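Local atomic coordinates of CaaX farnesyltransferase alpha subunit Ram2 (Aspergillus fumigatus, PDB entry 4L9P), a protein that pairs with the beta subunit Ram1 in protein farnesyltransferase, an enzyme that probably attaches isoprenoid groups to proteins ending in a CaaX motif. Residues E110-V115 with Y123-H128; E152-D157 with H162-R167; A188-D193 with S198-R203. The protein carries 1 engineered substitution. One frame throughout, in Å; residues are numbered along the deposited sequence. Where two conformers were deposited one is given.

Contact 1: E110-V115 with Y123-H128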
loop_
_atom_site.group_PDB
_atom_site.type_symbol
_atom_site.label_atom_id
_atom_site.label_comp_id
_atom_site.label_asym_id
_atom_site.label_seq_id
_atom_site.Cartn_x
_atom_site.Cartn_y
_atom_site.Cartn_z
ATOM N N GLU A 110 -5.374 27.062 13.051
ATOM C CA GLU A 110 -4.268 27.298 13.965
ATOM C C GLU A 110 -4.223 26.216 15.064
ATOM O O GLU A 110 -3.123 25.771 15.461
ATOM C CB GLU A 110 -4.360 28.736 14.520
ATOM C CG GLU A 110 -4.225 29.773 13.397
ATOM C CD GLU A 110 -2.859 29.745 12.675
ATOM O OE1 GLU A 110 -1.829 29.917 13.387
ATOM O OE2 GLU A 110 -2.799 29.529 11.429
ATOM N N TRP A 111 -5.378 25.737 15.522
ATOM C CA TRP A 111 -5.391 24.594 16.470
ATOM C C TRP A 111 -4.858 23.310 15.781
ATOM O O TRP A 111 -4.009 22.583 16.356
ATOM C CB TRP A 111 -6.815 24.382 16.971
ATOM C CG TRP A 111 -6.980 23.139 17.768
ATOM C CD1 TRP A 111 -6.727 22.984 19.112
ATOM C CD2 TRP A 111 -7.453 21.869 17.300
ATOM N NE1 TRP A 111 -7.003 21.667 19.501
ATOM C CE2 TRP A 111 -7.465 20.981 18.411
ATOM C CE3 TRP A 111 -7.886 21.400 16.056
ATOM C CZ2 TRP A 111 -7.876 19.653 18.290
ATOM C CZ3 TRP A 111 -8.290 20.080 15.943
ATOM C CH2 TRP A 111 -8.264 19.218 17.062
ATOM N N LEU A 112 -5.325 23.040 14.558
ATOM C CA LEU A 112 -4.919 21.825 13.844
ATOM C C LEU A 112 -3.412 21.823 13.615
ATOM O O LEU A 112 -2.777 20.769 13.719
ATOM C CB LEU A 112 -5.677 21.795 12.507
ATOM C CG LEU A 112 -5.427 20.487 11.724
ATOM C CD1 LEU A 112 -5.894 19.228 12.477
ATOM C CD2 LEU A 112 -6.121 20.624 10.353
ATOM N N ASN A 113 -2.827 22.989 13.338
ATOM C CA ASN A 113 -1.380 23.033 13.117
ATOM C C ASN A 113 -0.630 22.510 14.355
ATOM O O ASN A 113 0.394 21.819 14.229
ATOM C CB ASN A 113 -0.906 24.465 12.911
ATOM C CG ASN A 113 -1.303 25.043 11.585
ATOM O OD1 ASN A 113 -1.770 24.337 10.679
ATOM N ND2 ASN A 113 -1.156 26.364 11.456
ATOM N N LYS A 114 -1.096 22.845 15.548
ATOM C CA LYS A 114 -0.458 22.347 16.766
ATOM C C LYS A 114 -0.575 20.838 16.915
ATOM O O LYS A 114 0.369 20.167 17.350
ATOM C CB LYS A 114 -1.107 23.046 18.010
ATOM C CG LYS A 114 -0.826 24.556 18.022
ATOM C CD LYS A 114 -1.726 25.274 19.048
ATOM C CE LYS A 114 -1.932 26.779 18.715
ATOM N NZ LYS A 114 -2.764 27.626 19.661
ATOM N N VAL A 115 -1.739 20.289 16.577
ATOM C CA VAL A 115 -1.921 18.850 16.613
ATOM C C VAL A 115 -1.002 18.153 15.595
ATOM O O VAL A 115 -0.363 17.136 15.896
ATOM C CB VAL A 115 -3.422 18.460 16.338
ATOM C CG1 VAL A 115 -3.599 16.925 16.538
ATOM C CG2 VAL A 115 -4.399 19.194 17.310
ATOM N N TYR A 123 -3.559 9.728 9.120
ATOM C CA TYR A 123 -4.518 10.048 8.052
ATOM C C TYR A 123 -5.521 11.141 8.410
ATOM O O TYR A 123 -5.881 11.962 7.540
ATOM C CB TYR A 123 -5.313 8.807 7.693
ATOM C CG TYR A 123 -4.611 7.856 6.738
ATOM C CD1 TYR A 123 -3.830 6.819 7.233
ATOM C CD2 TYR A 123 -4.727 8.025 5.338
ATOM C CE1 TYR A 123 -3.247 5.879 6.357
ATOM C CE2 TYR A 123 -4.077 7.081 4.499
ATOM C CZ TYR A 123 -3.351 6.049 5.047
ATOM O OH TYR A 123 -2.727 5.103 4.218
ATOM N N GLN A 124 -5.931 11.199 9.681
ATOM C CA GLN A 124 -7.075 11.998 10.065
ATOM C C GLN A 124 -6.676 13.456 10.048
ATOM O O GLN A 124 -7.438 14.280 9.544
ATOM C CB GLN A 124 -7.479 11.620 11.497
ATOM C CG GLN A 124 -8.242 10.267 11.594
ATOM C CD GLN A 124 -7.352 9.100 11.313
ATOM O OE1 GLN A 124 -6.298 8.951 11.936
ATOM N NE2 GLN A 124 -7.775 8.252 10.372
ATOM N N ILE A 125 -5.488 13.784 10.579
ATOM C CA ILE A 125 -5.180 15.211 10.719
ATOM C C ILE A 125 -5.100 15.887 9.337
ATOM O O ILE A 125 -5.501 17.040 9.128
ATOM C CB ILE A 125 -3.774 15.318 11.419
ATOM C CG1 ILE A 125 -3.962 15.051 12.912
ATOM C CG2 ILE A 125 -3.036 16.642 11.150
ATOM C CD1 ILE A 125 -2.564 14.751 13.593
ATOM N N TRP A 126 -4.589 15.160 8.354
ATOM C CA TRP A 126 -4.395 15.702 7.018
ATOM C C TRP A 126 -5.639 15.605 6.165
ATOM O O TRP A 126 -5.882 16.490 5.337
ATOM C CB TRP A 126 -3.125 15.099 6.356
ATOM C CG TRP A 126 -1.954 15.611 7.156
ATOM C CD1 TRP A 126 -1.305 15.011 8.222
ATOM C CD2 TRP A 126 -1.385 16.912 7.033
ATOM N NE1 TRP A 126 -0.421 15.898 8.800
ATOM C CE2 TRP A 126 -0.446 17.071 8.073
ATOM C CE3 TRP A 126 -1.608 17.977 6.147
ATOM C CZ2 TRP A 126 0.285 18.262 8.240
ATOM C CZ3 TRP A 126 -0.899 19.134 6.308
ATOM C CH2 TRP A 126 0.062 19.279 7.352
ATOM N N HIS A 127 -6.467 14.585 6.394
ATOM C CA HIS A 127 -7.804 14.573 5.806
ATOM C C HIS A 127 -8.647 15.744 6.371
ATOM O O HIS A 127 -9.299 16.475 5.616
ATOM C CB HIS A 127 -8.538 13.246 5.989
ATOM C CG HIS A 127 -9.890 13.293 5.374
ATOM N ND1 HIS A 127 -10.069 13.442 4.018
ATOM C CD2 HIS A 127 -11.129 13.285 5.929
ATOM C CE1 HIS A 127 -11.368 13.519 3.754
ATOM N NE2 HIS A 127 -12.034 13.416 4.895
ATOM N N HIS A 128 -8.580 15.979 7.692
ATOM C CA HIS A 128 -9.374 17.041 8.319
ATOM C C HIS A 128 -8.942 18.367 7.724
ATOM O O HIS A 128 -9.777 19.245 7.450
ATOM C CB HIS A 128 -9.115 17.022 9.824
ATOM C CG HIS A 128 -9.990 17.947 10.595
ATOM N ND1 HIS A 128 -11.342 17.716 10.763
ATOM C CD2 HIS A 128 -9.674 19.041 11.331
ATOM C CE1 HIS A 128 -11.840 18.677 11.547
ATOM N NE2 HIS A 128 -10.852 19.498 11.912
#
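Leu112 and Ile125 bring their CA atoms to 7.3 Å from each other where the helical segments 110-115 and 123-128 run roughly antiparallel, their axes 10.5 Å apart at the closest point and their directions 156° apart. Such a helical hairpin is the building block of alpha-alpha repeat proteins, and both segments fall in one protein prenyltransferase alpha subunit repeat. No hydrogen bond joins them; apolar carbon does the work. Leu112 holds CG anti to its own backbone nitrogen (chi1 -175°), which sends both methyls forward like a fork. Both prongs lie near the carbonyl oxygen of Ile125 and CD2 of His128, with Leu112 CD2 3.8 Å from Ile125 O and Leu112 CD1 4.0 Å from His128 CD2. CD1 also meets Ile125 CG2 at 4.1 Å, so that the leucine spans two residues about one turn apart on the facing helix. Its approach to the imidazole is oblique. The neighbouring nitrogen of that ring, NE2, is hydrogen-bonded to Glu108, and a carbon of the ring meets the leucine. Further along the first helix, Val115 CG1 sits 3.8 Å from Ile125 CD1. The isoleucine thus divides its two branches, CG2 for Leu112 and the longer arm for Val115. Val115 turns its second methyl back onto its own helix, where CG2 lies 3.6 Å above one face of the Trp111 ring, near the rim. On the side of helix 88-100, Trp91 touches Leu112, Ile125 and His128; on the side of helix 146-156, Trp126 packs against Phe149, Leu150 and Met153, so that the hairpin takes its place in a continuous row of helices.

Contact 2: E152-D157 with H162-R167. With FII ([(3,7,11-trimethyl-dodeca-2,6,10-trienyloxycarbamoyl)-methyl]-phosphonic acid), chain Q.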
loop_
_atom_site.group_PDB
_atom_site.type_symbol
_atom_site.label_atom_id
_atom_site.label_comp_id
_atom_site.label_asym_id
_atom_site.label_seq_id
_atom_site.Cartn_x
_atom_site.Cartn_y
_atom_site.Cartn_z
ATOM N N GLU A 152 7.233 23.632 7.394
ATOM C CA GLU A 152 7.537 23.257 8.774
ATOM C C GLU A 152 7.444 21.745 8.934
ATOM O O GLU A 152 8.257 21.109 9.640
ATOM C CB GLU A 152 6.530 23.896 9.740
ATOM C CG GLU A 152 7.047 23.988 11.162
ATOM C CD GLU A 152 6.252 24.962 12.077
ATOM O OE1 GLU A 152 6.520 25.002 13.283
ATOM O OE2 GLU A 152 5.342 25.655 11.603
ATOM N N MET A 153 6.437 21.143 8.290
ATOM C CA MET A 153 6.287 19.673 8.388
ATOM C C MET A 153 7.422 19.001 7.640
ATOM O O MET A 153 7.993 18.008 8.157
ATOM C CB MET A 153 4.943 19.234 7.776
ATOM C CG MET A 153 3.711 19.756 8.512
ATOM S SD MET A 153 3.567 19.150 10.233
ATOM C CE MET A 153 3.583 17.352 10.002
ATOM N N PHE A 154 7.713 19.466 6.428
ATOM C CA PHE A 154 8.760 18.790 5.651
ATOM C C PHE A 154 10.155 18.961 6.229
ATOM O O PHE A 154 11.036 18.150 5.940
ATOM C CB PHE A 154 8.727 19.280 4.170
ATOM C CG PHE A 154 7.508 18.868 3.425
ATOM C CD1 PHE A 154 7.042 17.571 3.500
ATOM C CD2 PHE A 154 6.872 19.785 2.590
ATOM C CE1 PHE A 154 5.897 17.188 2.756
ATOM C CE2 PHE A 154 5.779 19.421 1.854
ATOM C CZ PHE A 154 5.257 18.123 1.938
ATOM N N ALA A 155 10.355 19.991 7.056
ATOM C CA ALA A 155 11.663 20.135 7.747
ATOM C C ALA A 155 11.824 19.014 8.762
ATOM O O ALA A 155 12.957 18.680 9.120
ATOM C CB ALA A 155 11.727 21.520 8.442
ATOM N N GLN A 156 10.724 18.455 9.271
ATOM C CA GLN A 156 10.840 17.362 10.221
ATOM C C GLN A 156 10.822 16.001 9.511
ATOM O O GLN A 156 11.552 15.076 9.953
ATOM C CB GLN A 156 9.699 17.432 11.186
ATOM C CG GLN A 156 9.849 18.704 12.010
ATOM C CD GLN A 156 8.649 19.000 12.817
ATOM O OE1 GLN A 156 8.402 18.371 13.793
ATOM N NE2 GLN A 156 7.850 19.948 12.367
ATOM N N ASP A 157 10.047 15.841 8.418
ATOM C CA ASP A 157 10.098 14.580 7.629
ATOM C C ASP A 157 9.833 15.000 6.209
ATOM O O ASP A 157 8.649 15.234 5.821
ATOM C CB ASP A 157 9.147 13.489 8.113
ATOM C CG ASP A 157 9.286 12.238 7.268
ATOM O OD1 ASP A 157 9.928 12.242 6.170
ATOM O OD2 ASP A 157 8.735 11.210 7.684
ATOM N N HIS A 162 1.507 11.785 3.792
ATOM C CA HIS A 162 0.194 12.426 3.918
ATOM C C HIS A 162 0.293 13.925 3.694
ATOM O O HIS A 162 -0.670 14.523 3.201
ATOM C CB HIS A 162 -0.321 12.171 5.333
ATOM C CG HIS A 162 -0.525 10.717 5.615
ATOM N ND1 HIS A 162 0.155 10.032 6.610
ATOM C CD2 HIS A 162 -1.147 9.780 4.879
ATOM C CE1 HIS A 162 -0.168 8.744 6.550
ATOM N NE2 HIS A 162 -1.007 8.580 5.540
ATOM N N VAL A 163 1.430 14.537 4.055
ATOM C CA VAL A 163 1.570 15.958 3.815
ATOM C C VAL A 163 1.772 16.186 2.329
ATOM O O VAL A 163 1.205 17.179 1.803
ATOM C CB VAL A 163 2.763 16.540 4.621
ATOM C CG1 VAL A 163 2.828 18.099 4.407
ATOM C CG2 VAL A 163 2.582 16.197 6.114
ATOM N N TRP A 164 2.562 15.385 1.601
ATOM C CA TRP A 164 2.616 15.550 0.170
ATOM C C TRP A 164 1.267 15.334 -0.495
ATOM O O TRP A 164 0.937 16.074 -1.438
ATOM C CB TRP A 164 3.657 14.561 -0.445
ATOM C CG TRP A 164 5.095 15.004 -0.200
ATOM C CD1 TRP A 164 6.017 14.444 0.696
ATOM C CD2 TRP A 164 5.744 16.113 -0.825
ATOM N NE1 TRP A 164 7.209 15.140 0.597
ATOM C CE2 TRP A 164 7.072 16.160 -0.322
ATOM C CE3 TRP A 164 5.347 17.067 -1.804
ATOM C CZ2 TRP A 164 8.023 17.101 -0.791
ATOM C CZ3 TRP A 164 6.263 18.018 -2.224
ATOM C CH2 TRP A 164 7.610 18.047 -1.723
ATOM N N THR A 165 0.486 14.340 -0.073
ATOM C CA THR A 165 -0.838 14.138 -0.635
ATOM C C THR A 165 -1.692 15.383 -0.427
ATOM O O THR A 165 -2.370 15.850 -1.371
ATOM C CB THR A 165 -1.499 12.895 0.001
ATOM O OG1 THR A 165 -0.739 11.740 -0.436
ATOM C CG2 THR A 165 -2.951 12.772 -0.464
ATOM N N TYR A 166 -1.627 15.948 0.788
ATOM C CA TYR A 166 -2.394 17.204 1.013
ATOM C C TYR A 166 -1.877 18.287 0.080
ATOM O O TYR A 166 -2.696 19.049 -0.512
ATOM C CB TYR A 166 -2.243 17.594 2.451
ATOM C CG TYR A 166 -2.879 18.998 2.703
ATOM C CD1 TYR A 166 -4.281 19.153 2.868
ATOM C CD2 TYR A 166 -2.071 20.132 2.656
ATOM C CE1 TYR A 166 -4.821 20.428 3.040
ATOM C CE2 TYR A 166 -2.621 21.405 2.806
ATOM C CZ TYR A 166 -3.998 21.506 2.998
ATOM O OH TYR A 166 -4.579 22.745 3.205
ATOM N N ARG A 167 -0.571 18.412 -0.098
ATOM C CA ARG A 167 -0.073 19.503 -0.939
ATOM C C ARG A 167 -0.491 19.299 -2.404
ATOM O O ARG A 167 -0.755 20.292 -3.100
ATOM C CB ARG A 167 1.459 19.660 -0.788
ATOM C CG ARG A 167 1.936 21.057 -1.322
ATOM C CD ARG A 167 3.380 21.356 -0.976
ATOM N NE ARG A 167 3.651 22.732 -1.370
ATOM C CZ ARG A 167 4.567 23.521 -0.831
ATOM N NH1 ARG A 167 5.379 23.061 0.117
ATOM N NH2 ARG A 167 4.616 24.807 -1.238
HETATM C C1 FII Q . -5.478 -2.817 2.910
HETATM C C2 FII Q . -4.680 -1.668 3.466
HETATM C C6 FII Q . -5.341 -0.891 4.524
HETATM C C10 FII Q . -3.535 -1.179 2.678
HETATM C C11 FII Q . -2.691 0.034 3.068
HETATM C C12 FII Q . -1.398 -0.504 3.749
HETATM C C15 FII Q . -0.203 0.442 3.827
HETATM C C18 FII Q . 1.086 -0.034 4.486
HETATM C C22 FII Q . -0.520 1.894 3.661
HETATM C C23 FII Q . 0.686 2.771 3.364
HETATM C C24 FII Q . 0.360 4.213 3.465
HETATM C C27 FII Q . 1.606 5.025 3.617
HETATM C C30 FII Q . 2.235 5.486 2.314
HETATM C C34 FII Q . 1.684 5.810 4.872
HETATM C C35 FII Q . 2.715 6.898 5.090
HETATM O O36 FII Q . 3.629 6.535 6.108
HETATM N N42 FII Q . 4.285 5.348 5.925
HETATM C C43 FII Q . 5.591 5.527 5.447
HETATM O O44 FII Q . 6.103 6.620 5.164
HETATM C C45 FII Q . 6.359 4.218 5.321
HETATM P P46 FII Q . 7.588 4.192 3.915
HETATM O O49 FII Q . 6.866 4.722 2.734
HETATM O O50 FII Q . 8.796 4.967 4.342
HETATM O O51 FII Q . 7.893 2.684 3.795
#
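An aromatic stack between Phe154 and Trp164 packs along one flank of the helical hairpin formed by segments 152-157 and 162-167. The rings are offset, with the phenyl centroid 4.1 Å from that of the five-membered ring of the indole and the planes inclined by 26°. Phe154 CZ stands over the middle of the indole, while CE1 comes 3.3 Å from Trp164 NE1. That N-H is spent on Ala158 O in the turn between the helices, a bond that helps to fix the rotation of the tryptophan. Both segments lie within one prenyltransferase alpha subunit repeat, their helices roughly antiparallel with directions 149° apart. Val163 pushes CG1 obliquely against the same phenyl ring, 3.5 Å from Phe154 CZ, and the same methyl also meets Met153 CB at 4.1 Å. At the phenyl edge lies Arg167, whose chain is extended from CG to NE; its guanidinium is almost coplanar with the ring (5°), and NH1 is 4.1 Å from Phe154 CE2. The arginine's charge is answered by salt bridges from NH2 to Asp185 and Glu182. His162 turns toward the active site instead, its CE1 3.7 Å from C35 of FII, the isoprenoid carbon bonded to the linking oxygen of this farnesyl-bearing phosphonate.

Contact 3: A188-D193 with S198-R203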
loop_
_atom_site.group_PDB
_atom_site.type_symbol
_atom_site.label_atom_id
_atom_site.label_comp_id
_atom_site.label_asym_id
_atom_site.label_seq_id
_atom_site.Cartn_x
_atom_site.Cartn_y
_atom_site.Cartn_z
ATOM N N ALA A 188 14.031 23.714 -2.996
ATOM C CA ALA A 188 14.727 23.763 -1.716
ATOM C C ALA A 188 14.872 22.361 -1.144
ATOM O O ALA A 188 15.907 22.021 -0.553
ATOM C CB ALA A 188 13.973 24.650 -0.740
ATOM N N LEU A 189 13.817 21.531 -1.259
ATOM C CA LEU A 189 13.871 20.155 -0.733
ATOM C C LEU A 189 14.880 19.366 -1.560
ATOM O O LEU A 189 15.606 18.525 -0.958
ATOM C CB LEU A 189 12.478 19.547 -0.773
ATOM C CG LEU A 189 11.596 20.178 0.350
ATOM C CD1 LEU A 189 10.119 20.010 0.002
ATOM C CD2 LEU A 189 11.935 19.554 1.716
ATOM N N LEU A 190 14.946 19.601 -2.868
ATOM C CA LEU A 190 15.920 18.835 -3.685
ATOM C C LEU A 190 17.351 19.335 -3.511
ATOM O O LEU A 190 18.305 18.607 -3.717
ATOM C CB LEU A 190 15.494 18.821 -5.141
ATOM C CG LEU A 190 14.209 18.047 -5.402
ATOM C CD1 LEU A 190 13.884 18.168 -6.875
ATOM C CD2 LEU A 190 14.380 16.562 -4.972
ATOM N N LYS A 191 17.522 20.607 -3.130
ATOM C CA LYS A 191 18.867 21.064 -2.766
ATOM C C LYS A 191 19.298 20.355 -1.471
ATOM O O LYS A 191 20.463 19.899 -1.365
ATOM C CB LYS A 191 18.844 22.607 -2.617
ATOM C CG LYS A 191 20.207 23.149 -2.224
ATOM C CD LYS A 191 20.194 24.686 -2.291
ATOM C CE LYS A 191 21.589 25.154 -1.951
ATOM N NZ LYS A 191 21.571 25.181 -0.481
ATOM N N ALA A 192 18.398 20.254 -0.475
ATOM C CA ALA A 192 18.756 19.605 0.790
ATOM C C ALA A 192 18.993 18.111 0.556
ATOM O O ALA A 192 19.901 17.551 1.193
ATOM C CB ALA A 192 17.617 19.807 1.807
ATOM N N ASP A 193 18.176 17.477 -0.279
ATOM C CA ASP A 193 18.361 16.017 -0.516
ATOM C C ASP A 193 17.866 15.732 -1.934
ATOM O O ASP A 193 16.661 15.570 -2.161
ATOM C CB ASP A 193 17.620 15.165 0.517
ATOM C CG ASP A 193 17.932 13.697 0.394
ATOM O OD1 ASP A 193 18.560 13.318 -0.622
ATOM O OD2 ASP A 193 17.535 12.961 1.317
ATOM N N SER A 198 9.788 12.137 -3.127
ATOM C CA SER A 198 8.460 12.794 -2.965
ATOM C C SER A 198 8.478 14.172 -3.622
ATOM O O SER A 198 7.496 14.629 -4.247
ATOM C CB SER A 198 8.149 12.995 -1.476
ATOM O OG SER A 198 8.163 11.699 -0.844
ATOM N N ALA A 199 9.625 14.853 -3.529
ATOM C CA ALA A 199 9.738 16.176 -4.166
ATOM C C ALA A 199 9.756 16.062 -5.712
ATOM O O ALA A 199 9.157 16.893 -6.414
ATOM C CB ALA A 199 10.964 16.900 -3.615
ATOM N N TRP A 200 10.451 15.033 -6.233
ATOM C CA TRP A 200 10.415 14.789 -7.675
ATOM C C TRP A 200 8.994 14.495 -8.141
ATOM O O TRP A 200 8.587 14.979 -9.199
ATOM C CB TRP A 200 11.336 13.620 -8.056
ATOM C CG TRP A 200 12.777 13.999 -8.032
ATOM C CD1 TRP A 200 13.689 13.723 -7.025
ATOM C CD2 TRP A 200 13.496 14.716 -9.058
ATOM N NE1 TRP A 200 14.937 14.221 -7.383
ATOM C CE2 TRP A 200 14.838 14.848 -8.613
ATOM C CE3 TRP A 200 13.120 15.279 -10.292
ATOM C CZ2 TRP A 200 15.825 15.522 -9.370
ATOM C CZ3 TRP A 200 14.118 15.941 -11.053
ATOM C CH2 TRP A 200 15.447 16.020 -10.598
ATOM N N ASN A 201 8.234 13.705 -7.362
ATOM C CA ASN A 201 6.878 13.382 -7.757
ATOM C C ASN A 201 5.998 14.631 -7.823
ATOM O O ASN A 201 5.175 14.778 -8.731
ATOM C CB ASN A 201 6.325 12.287 -6.802
ATOM C CG ASN A 201 4.897 11.929 -7.155
ATOM O OD1 ASN A 201 4.669 11.218 -8.145
ATOM N ND2 ASN A 201 3.913 12.520 -6.454
ATOM N N HIS A 202 6.166 15.502 -6.818
ATOM C CA HIS A 202 5.372 16.758 -6.817
ATOM C C HIS A 202 5.829 17.614 -7.977
ATOM O O HIS A 202 4.988 18.280 -8.627
ATOM C CB HIS A 202 5.596 17.468 -5.490
ATOM C CG HIS A 202 4.613 18.588 -5.250
ATOM N ND1 HIS A 202 3.301 18.327 -4.913
ATOM C CD2 HIS A 202 4.754 19.942 -5.257
ATOM C CE1 HIS A 202 2.669 19.471 -4.745
ATOM N NE2 HIS A 202 3.523 20.459 -4.973
ATOM N N ARG A 203 7.117 17.603 -8.324
ATOM C CA ARG A 203 7.608 18.394 -9.489
ATOM C C ARG A 203 6.890 17.930 -10.761
ATOM O O ARG A 203 6.496 18.758 -11.591
ATOM C CB ARG A 203 9.124 18.214 -9.678
ATOM C CG ARG A 203 9.666 19.247 -10.710
ATOM C CD ARG A 203 11.207 19.010 -10.945
ATOM N NE ARG A 203 11.624 20.065 -11.851
ATOM C CZ ARG A 203 12.155 21.226 -11.490
ATOM N NH1 ARG A 203 12.492 21.475 -10.204
ATOM N NH2 ARG A 203 12.348 22.151 -12.433
#
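Leu189 and Leu190 on segment 188-193 meet segment 198-203 mainly at Ala199 and Trp200, in a hairpin whose axes approach to 9.8 Å with their directions 149° apart. The second segment opens with Ser198, whose OG is hydrogen-bonded to Glu309 of the beta subunit Ram1. Ala199 comes next and is the point of nearest backbone approach, its CA 6.7 Å from Leu189 CA. Its small methyl permits this closeness: CB lies 4.2 Å from Leu189 CB and 3.7 Å from Leu190 CD2. Trp200 then offers a flat surface to the same leucine. The Leu190 methyl CD1 stands over the indole as a CH-pi contact, 4.0 Å from the centroid of the five-membered ring and only 16° from its normal. The other methyl, CD2, lies by the NE1-CD1 bond of the indole, 3.4 Å from Trp200 NE1. With CG placed beside its own backbone nitrogen (chi1 -67°), Leu190 crosses the indole at about a right angle and straddles the alanine and the ring. Trp200 NE1 is hydrogen-bonded to Val194 O, in the link between the helices. Asn201 faces Ram1, donating to Gly307 O of that subunit, and Arg203, although its CB points to the first helix, commits its guanidinium to salt bridges with Glu244 and Glu187. Across the hairpin, then, the segments are held by van der Waals and CH-pi contacts, with no hydrogen bond between them; the indole's one N-H is satisfied locally, so this buried polar group has a partner within the hairpin.

How the contacts relate
All three contacts are buried hairpins of successive prenyltransferase alpha subunit repeats, and none has a hydrogen bond between its segments. What varies is the filling: aliphatic carbon with a histidine in contact 1, an aromatic stack edged by arginine in contact 2, a leucine over an indole in contact 3. Tryptophans join neighbours. Trp126 of contact 1 packs on Met153 and Val163 of contact 2, while Trp164 of contact 2 reaches Leu189, Ser198, Ala199 and His202 of contact 3. Contacts 1 and 3 do not touch; their centres are about 23 Å apart. Tyr123 and His162, whose rings meet, both touch FII, so the second segments of contacts 1 and 2 reach the ligand, while the packing itself lies behind them.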